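Local coordinates for protein pectate lyase (Pectobacterium carotovorum, PDB 4U49) that probably depolymerises polygalacturonate and pectins, including highly methylated ones, by calcium-dependent eliminative cleavage from within the chain, at residues Asp22-Lys30 against Leu100-Ala108; Ala119-Gly127 against Val135-Leu144. All blocks are in the same frame, centred on the assembly; numbering follows the deposited sequence.

In the fold
The two contacts belong to the two domains of the protein and follow one another along the chain. Interaction 1 joins the edge strands 24-31 and 99-106 of the N-terminal beta sandwich; interaction 2 ties loop 119-127, which leads into the parallel beta-helix, to strands 134-136 and 141-142. Their centres lie about 17 Å apart, yet they meet at the domain interface: Met25 CE packs 3.6 Å from Gly139 CA, and Met27 SD lies 3.7 Å from that same Gly139 CA. Interaction 1 is remote from the calcium site. Interaction 2 comes closer, with about 11 Å between Gly143 and the side chain of the calcium ligand Asp194; no calcium is bound there in this model.

Interaction 1: residues Asp22-Lys30 against Leu100-Ala108; sequences DDTMLMLLK and LKSNAASTA
Asn103 reaches across to the backbone of Leu26 and takes hold of both its polar groups. Its OD1 accepts from Leu26 N at 2.7 Å, almost straight, and its ND2 donates to Leu26 O at 3.1 Å, with that oxygen only 8° out of the amide plane. Each bond uses a lone pair of its acceptor, and the pair fixes the rotation of the amide, which does for Leu26 what a neighbouring strand would do. The first torsion, 58°, sets CG between the backbone N and carbonyl carbon of Asn103 and turns the amide toward Leu26. Beside it, Asn103 N makes a weak bond to Thr24 O.

The tight apolar part lies further along. Leu26 CD2 rests on the methyl of Ala105, CD2 to CB 3.8 Å, while Leu28 spreads its two branches over the backbone of 105-107, its CD1 3.4 Å from Ser106 O. Thr107 CG2 backs this leucine, while OG1 of the threonine is bonded to Tyr86 N.

Toward Asp22 the contact loosens. Leu100 CD2 touches Thr24 OG1 at 3.4 Å and also meets CB of the exposed Asp22, but waters enter here: one links Thr24 OG1 to Leu100 O, another Thr24 N to Lys101 O. The threonine hydroxyl is bonded to Thr41 as well. At the other end the extended Lys30 chain crosses Thr107 with CD 4.1 Å from CB, and its ammonium goes on to Pro82 O.

The two strands run roughly the same way but belong to different sheets, 24-31 pairing with 34-41 and 99-106 with 87-94. Such a meeting of first and last strands along one side of a three-plus-four-stranded antiparallel sandwich is characteristic of the fibronectin type III fold.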
loop_
_atom_site.group_PDB
_atom_site.type_symbol
_atom_site.label_atom_id
_atom_site.label_comp_id
_atom_site.label_asym_id
_atom_site.label_seq_id
_atom_site.Cartn_x
_atom_site.Cartn_y
_atom_site.Cartn_z
ATOM N N ASP A 22 15.079 -12.585 16.001
ATOM C CA ASP A 22 14.041 -12.188 15.057
ATOM C C ASP A 22 12.801 -11.671 15.772
ATOM O O ASP A 22 12.498 -12.083 16.891
ATOM C CB ASP A 22 13.655 -13.361 14.153
ATOM C CG ASP A 22 14.832 -13.914 13.377
ATOM O OD1 ASP A 22 14.750 -15.076 12.930
ATOM O OD2 ASP A 22 15.838 -13.193 13.218
ATOM N N ASP A 23 12.082 -10.770 15.114
ATOM C CA ASP A 23 10.817 -10.272 15.638
ATOM C C ASP A 23 9.827 -10.015 14.509
ATOM O O ASP A 23 10.209 -9.653 13.397
ATOM C CB ASP A 23 11.025 -8.987 16.446
ATOM C CG ASP A 23 11.779 -9.222 17.743
ATOM O OD1 ASP A 23 11.193 -9.810 18.679
ATOM O OD2 ASP A 23 12.954 -8.804 17.835
ATOM N N THR A 24 8.552 -10.214 14.808
ATOM C CA THR A 24 7.486 -9.817 13.905
ATOM C C THR A 24 6.651 -8.758 14.605
ATOM O O THR A 24 6.165 -8.979 15.715
ATOM C CB THR A 24 6.599 -11.001 13.499
ATOM O OG1 THR A 24 7.391 -11.977 12.809
ATOM C CG2 THR A 24 5.473 -10.533 12.590
ATOM N N MET A 25 6.511 -7.600 13.967
ATOM C CA MET A 25 5.706 -6.518 14.516
ATOM C C MET A 25 4.327 -6.510 13.884
ATOM O O MET A 25 4.188 -6.261 12.687
ATOM C CB MET A 25 6.383 -5.166 14.298
ATOM C CG MET A 25 5.500 -3.979 14.655
ATOM S SD MET A 25 5.357 -3.710 16.431
ATOM C CE MET A 25 4.085 -2.451 16.480
ATOM N N LEU A 26 3.313 -6.783 14.697
ATOM C CA LEU A 26 1.930 -6.805 14.237
ATOM C C LEU A 26 1.181 -5.549 14.671
ATOM O O LEU A 26 1.232 -5.157 15.837
ATOM C CB LEU A 26 1.215 -8.054 14.768
ATOM C CG LEU A 26 -0.280 -8.199 14.482
ATOM C CD1 LEU A 26 -0.535 -8.319 12.988
ATOM C CD2 LEU A 26 -0.847 -9.402 15.226
ATOM N N MET A 27 0.491 -4.927 13.720
ATOM C CA MET A 27 -0.375 -3.783 13.985
ATOM C C MET A 27 -1.763 -4.069 13.428
ATOM O O MET A 27 -1.918 -4.932 12.566
ATOM C CB MET A 27 0.184 -2.508 13.350
ATOM C CG MET A 27 1.630 -2.218 13.679
ATOM S SD MET A 27 2.131 -0.599 13.066
ATOM C CE MET A 27 1.557 -0.676 11.373
ATOM N N LEU A 28 -2.774 -3.342 13.894
ATOM C CA LEU A 28 -4.108 -3.543 13.345
ATOM C C LEU A 28 -4.880 -2.250 13.133
ATOM O O LEU A 28 -4.562 -1.207 13.705
ATOM C CB LEU A 28 -4.920 -4.491 14.237
ATOM C CG LEU A 28 -5.069 -4.236 15.736
ATOM C CD1 LEU A 28 -6.134 -3.180 16.023
ATOM C CD2 LEU A 28 -5.405 -5.538 16.453
ATOM N N LEU A 29 -5.901 -2.345 12.292
ATOM C CA LEU A 29 -6.835 -1.254 12.072
ATOM C C LEU A 29 -8.249 -1.814 12.090
ATOM O O LEU A 29 -8.629 -2.582 11.206
ATOM C CB LEU A 29 -6.553 -0.550 10.743
ATOM C CG LEU A 29 -7.487 0.608 10.383
ATOM C CD1 LEU A 29 -7.310 1.758 11.362
ATOM C CD2 LEU A 29 -7.259 1.073 8.948
ATOM N N LYS A 30 -9.016 -1.457 13.114
ATOM C CA LYS A 30 -10.423 -1.833 13.168
ATOM C C LYS A 30 -11.240 -0.697 12.569
ATOM O O LYS A 30 -11.398 0.360 13.181
ATOM C CB LYS A 30 -10.857 -2.139 14.605
ATOM C CG LYS A 30 -12.264 -2.709 14.723
ATOM C CD LYS A 30 -12.553 -3.193 16.136
ATOM C CE LYS A 30 -14.015 -3.584 16.287
ATOM N NZ LYS A 30 -14.297 -4.169 17.628
ATOM N N LEU A 100 8.061 -18.344 14.862
ATOM C CA LEU A 100 8.223 -17.046 15.499
ATOM C C LEU A 100 6.869 -16.388 15.722
ATOM O O LEU A 100 6.112 -16.178 14.775
ATOM C CB LEU A 100 9.121 -16.145 14.650
ATOM C CG LEU A 100 9.228 -14.671 15.046
ATOM C CD1 LEU A 100 9.925 -14.515 16.389
ATOM C CD2 LEU A 100 9.949 -13.880 13.961
ATOM N N LYS A 101 6.568 -16.073 16.977
ATOM C CA LYS A 101 5.313 -15.415 17.319
ATOM C C LYS A 101 5.478 -13.902 17.350
ATOM O O LYS A 101 6.467 -13.382 17.871
ATOM C CB LYS A 101 4.799 -15.912 18.671
ATOM C CG LYS A 101 4.625 -17.424 18.749
ATOM C CD LYS A 101 4.118 -17.858 20.116
ATOM C CE LYS A 101 5.115 -17.510 21.210
ATOM N NZ LYS A 101 4.627 -17.918 22.553
ATOM N N SER A 102 4.504 -13.193 16.790
ATOM C CA SER A 102 4.508 -11.738 16.836
ATOM C C SER A 102 4.149 -11.241 18.229
ATOM O O SER A 102 3.801 -12.025 19.109
ATOM C CB SER A 102 3.513 -11.165 15.831
ATOM O OG SER A 102 2.186 -11.410 16.270
ATOM N N ASN A 103 4.224 -9.928 18.416
ATOM C CA ASN A 103 3.608 -9.299 19.572
ATOM C C ASN A 103 2.106 -9.523 19.525
ATOM O O ASN A 103 1.537 -9.736 18.451
ATOM C CB ASN A 103 3.909 -7.802 19.597
ATOM C CG ASN A 103 3.429 -7.095 18.341
ATOM O OD1 ASN A 103 3.965 -7.313 17.259
ATOM N ND2 ASN A 103 2.418 -6.241 18.483
ATOM N N ALA A 104 1.464 -9.483 20.685
ATOM C CA ALA A 104 0.011 -9.449 20.730
ATOM C C ALA A 104 -0.452 -8.059 20.315
ATOM O O ALA A 104 0.094 -7.055 20.771
ATOM C CB ALA A 104 -0.499 -9.798 22.121
ATOM N N ALA A 105 -1.438 -8.001 19.429
ATOM C CA ALA A 105 -2.009 -6.732 19.002
ATOM C C ALA A 105 -3.461 -6.660 19.442
ATOM O O ALA A 105 -4.227 -7.595 19.217
ATOM C CB ALA A 105 -1.895 -6.569 17.493
ATOM N N SER A 106 -3.833 -5.551 20.073
ATOM C CA SER A 106 -5.185 -5.379 20.595
ATOM C C SER A 106 -5.984 -4.361 19.793
ATOM O O SER A 106 -5.449 -3.342 19.355
ATOM C CB SER A 106 -5.139 -4.948 22.064
ATOM O OG SER A 106 -6.444 -4.699 22.559
ATOM N N THR A 107 -7.271 -4.641 19.609
ATOM C CA THR A 107 -8.178 -3.699 18.960
ATOM C C THR A 107 -8.524 -2.560 19.911
ATOM O O THR A 107 -8.976 -1.494 19.491
ATOM C CB THR A 107 -9.473 -4.382 18.498
ATOM O OG1 THR A 107 -10.157 -4.925 19.633
ATOM C CG2 THR A 107 -9.164 -5.504 17.518
ATOM N N ALA A 108 -8.315 -2.804 21.200
ATOM C CA ALA A 108 -8.517 -1.791 22.225
ATOM C C ALA A 108 -7.176 -1.162 22.593
ATOM O O ALA A 108 -6.131 -1.790 22.438
ATOM C CB ALA A 108 -9.186 -2.400 23.451
HETATM O O HOH W 1 5.511 -14.040 13.411
HETATM O O HOH W 2 8.131 -11.204 17.561
#

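Interaction 2: residues Ala119-Gly127 against Val135-Leu144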
loop_
_atom_site.group_PDB
_atom_site.type_symbol
_atom_site.label_atom_id
_atom_site.label_comp_id
_atom_site.label_asym_id
_atom_site.label_seq_id
_atom_site.Cartn_x
_atom_site.Cartn_y
_atom_site.Cartn_z
ATOM N N ALA A 119 10.993 2.043 22.198
ATOM C CA ALA A 119 11.050 0.989 21.187
ATOM C C ALA A 119 11.223 1.592 19.790
ATOM O O ALA A 119 11.854 0.997 18.917
ATOM C CB ALA A 119 9.814 0.135 21.252
ATOM N N ALA A 120 10.682 2.788 19.587
ATOM C CA ALA A 120 10.746 3.440 18.281
ATOM C C ALA A 120 12.108 4.081 18.087
ATOM O O ALA A 120 12.685 4.606 19.035
ATOM C CB ALA A 120 9.636 4.486 18.137
ATOM N N SER A 121 12.624 4.019 16.862
ATOM C CA SER A 121 13.866 4.704 16.505
ATOM C C SER A 121 13.726 6.203 16.722
ATOM O O SER A 121 12.668 6.770 16.462
ATOM C CB SER A 121 14.248 4.420 15.048
ATOM O OG SER A 121 15.236 5.332 14.583
ATOM N N PRO A 122 14.794 6.851 17.213
ATOM C CA PRO A 122 14.769 8.296 17.469
ATOM C C PRO A 122 14.515 9.120 16.206
ATOM O O PRO A 122 14.068 10.263 16.300
ATOM C CB PRO A 122 16.168 8.579 18.037
ATOM C CG PRO A 122 17.007 7.410 17.630
ATOM C CD PRO A 122 16.073 6.243 17.617
ATOM N N GLU A 123 14.788 8.542 15.041
ATOM C CA GLU A 123 14.593 9.256 13.788
ATOM C C GLU A 123 13.138 9.212 13.326
ATOM O O GLU A 123 12.760 9.911 12.386
ATOM C CB GLU A 123 15.514 8.692 12.703
ATOM C CG GLU A 123 16.994 8.954 12.961
ATOM C CD GLU A 123 17.871 8.631 11.763
ATOM O OE1 GLU A 123 17.538 9.069 10.639
ATOM O OE2 GLU A 123 18.892 7.935 11.948
ATOM N N CYS A 124 12.323 8.396 13.990
ATOM C CA CYS A 124 10.892 8.339 13.696
ATOM C C CYS A 124 10.166 9.578 14.202
ATOM O O CYS A 124 9.528 9.547 15.253
ATOM C CB CYS A 124 10.257 7.093 14.312
ATOM S SG CYS A 124 10.400 5.609 13.310
ATOM N N LYS A 125 10.264 10.666 13.447
ATOM C CA LYS A 125 9.600 11.910 13.808
ATOM C C LYS A 125 8.800 12.439 12.625
ATOM O O LYS A 125 9.135 12.163 11.475
ATOM C CB LYS A 125 10.624 12.949 14.268
ATOM C CG LYS A 125 11.336 12.595 15.563
ATOM C CD LYS A 125 12.458 13.581 15.859
ATOM C CE LYS A 125 12.932 13.467 17.301
ATOM N NZ LYS A 125 13.334 12.076 17.659
ATOM N N ALA A 126 7.739 13.188 12.903
ATOM C CA ALA A 126 6.945 13.787 11.838
ATOM C C ALA A 126 7.795 14.761 11.028
ATOM O O ALA A 126 8.443 15.646 11.586
ATOM C CB ALA A 126 5.722 14.489 12.407
ATOM N N GLY A 127 7.804 14.578 9.711
ATOM C CA GLY A 127 8.559 15.443 8.823
ATOM C C GLY A 127 10.014 15.039 8.650
ATOM O O GLY A 127 10.778 15.737 7.987
ATOM N N VAL A 135 14.715 2.282 9.361
ATOM C CA VAL A 135 14.221 2.822 10.619
ATOM C C VAL A 135 12.913 2.151 11.043
ATOM O O VAL A 135 11.965 2.069 10.264
ATOM C CB VAL A 135 14.034 4.345 10.509
ATOM C CG1 VAL A 135 13.240 4.873 11.667
ATOM C CG2 VAL A 135 15.392 5.035 10.439
ATOM N N ASP A 136 12.885 1.661 12.281
ATOM C CA ASP A 136 11.730 0.960 12.837
ATOM C C ASP A 136 10.969 1.884 13.785
ATOM O O ASP A 136 11.466 2.231 14.855
ATOM C CB ASP A 136 12.185 -0.311 13.569
ATOM C CG ASP A 136 11.034 -1.240 13.938
ATOM O OD1 ASP A 136 9.873 -0.791 14.001
ATOM O OD2 ASP A 136 11.303 -2.436 14.184
ATOM N N CYS A 137 9.760 2.277 13.394
ATOM C CA CYS A 137 8.986 3.225 14.190
ATOM C C CYS A 137 8.201 2.556 15.314
ATOM O O CYS A 137 7.492 3.226 16.066
ATOM C CB CYS A 137 8.039 4.017 13.290
ATOM S SG CYS A 137 8.906 5.016 12.063
ATOM N N GLY A 138 8.315 1.235 15.413
ATOM C CA GLY A 138 7.755 0.498 16.534
ATOM C C GLY A 138 6.259 0.647 16.733
ATOM O O GLY A 138 5.752 0.438 17.835
ATOM N N GLY A 139 5.554 1.013 15.669
ATOM C CA GLY A 139 4.107 1.101 15.710
ATOM C C GLY A 139 3.539 2.414 16.217
ATOM O O GLY A 139 2.336 2.513 16.448
ATOM N N ILE A 140 4.386 3.426 16.392
ATOM C CA ILE A 140 3.890 4.715 16.863
ATOM C C ILE A 140 3.088 5.404 15.771
ATOM O O ILE A 140 3.104 4.985 14.613
ATOM C CB ILE A 140 5.021 5.663 17.317
ATOM C CG1 ILE A 140 5.880 6.091 16.124
ATOM C CG2 ILE A 140 5.857 5.018 18.414
ATOM C CD1 ILE A 140 6.794 7.259 16.419
ATOM N N THR A 141 2.385 6.462 16.153
ATOM C CA THR A 141 1.609 7.246 15.208
ATOM C C THR A 141 2.306 8.571 14.940
ATOM O O THR A 141 2.742 9.246 15.870
ATOM C CB THR A 141 0.184 7.507 15.727
ATOM O OG1 THR A 141 -0.483 6.257 15.931
ATOM C CG2 THR A 141 -0.609 8.352 14.734
ATOM N N LEU A 142 2.425 8.926 13.666
ATOM C CA LEU A 142 2.998 10.209 13.275
ATOM C C LEU A 142 2.057 10.933 12.329
ATOM O O LEU A 142 1.269 10.306 11.625
ATOM C CB LEU A 142 4.358 10.024 12.605
ATOM C CG LEU A 142 5.540 9.554 13.450
ATOM C CD1 LEU A 142 6.777 9.440 12.564
ATOM C CD2 LEU A 142 5.793 10.503 14.611
ATOM N N GLY A 143 2.151 12.256 12.304
ATOM C CA GLY A 143 1.334 13.046 11.407
ATOM C C GLY A 143 1.659 14.521 11.486
ATOM O O GLY A 143 2.201 15.000 12.485
ATOM N N LEU A 144 1.343 15.238 10.416
ATOM C CA LEU A 144 1.451 16.689 10.407
ATOM C C LEU A 144 0.042 17.268 10.426
ATOM O O LEU A 144 -0.631 17.234 11.457
ATOM C CB LEU A 144 2.241 17.170 9.188
ATOM C CG LEU A 144 3.700 16.702 9.147
ATOM C CD1 LEU A 144 4.343 17.005 7.800
ATOM C CD2 LEU A 144 4.504 17.327 10.283
#
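Cys124 and Cys137 are joined by a disulfide that pins the loop 119-127 that leads into the parallel beta-helix to the first coil of that helix, the fold of the pectate lyases of polysaccharide lyase family 3. The SG-SG bond is 2.0 Å long with a torsion of -89°, close to the relaxed right angle. In Cys124, SG stands anti to the carbonyl carbon (chi1 -84°), directed at segment 135-144, and there Val135 CG1 packs against it at 3.4 Å.

Apolar contacts extend from this covalent link in two directions. On one side the methyl of Ala120 sits over the type I' turn from Cys137 to Ile140, its CB 3.2 Å from Cys137 O and 3.8 Å from Ile140 CG2; the other branch of Ile140 ends with CD1 beside CB and O of Cys124. Further along, Leu142 lays its two methyls against the loop backbone, CD1 at 3.6 Å from Lys125 C and CD2 near Ala126 N. More exposed is the last pair, in which Leu144 CD2 approaches Ala126 CB. Leu142 is also covered by Val156 and Leu167 of the next part of the helix.

Hydrogen bonds across the contact come down to one, from Ser121 N to Asp136 O at 2.9 Å, with an angle of 170° at the hydrogen. Two side-chain bonds shape the segments themselves. Ser121 OG accepts from Glu123 N in an ST turn within the type I turn from Ser121 to Cys124; Glu123 OE2 reaches outside the contact to a salt bridge with Lys133. OD1 of Asp136 takes two bonds, one from Asn166 ND2, outside the contact, and one, in an Asx turn, from Gly138 N, which meets it on the anti side at 2.9 Å, well out of the carboxylate plane.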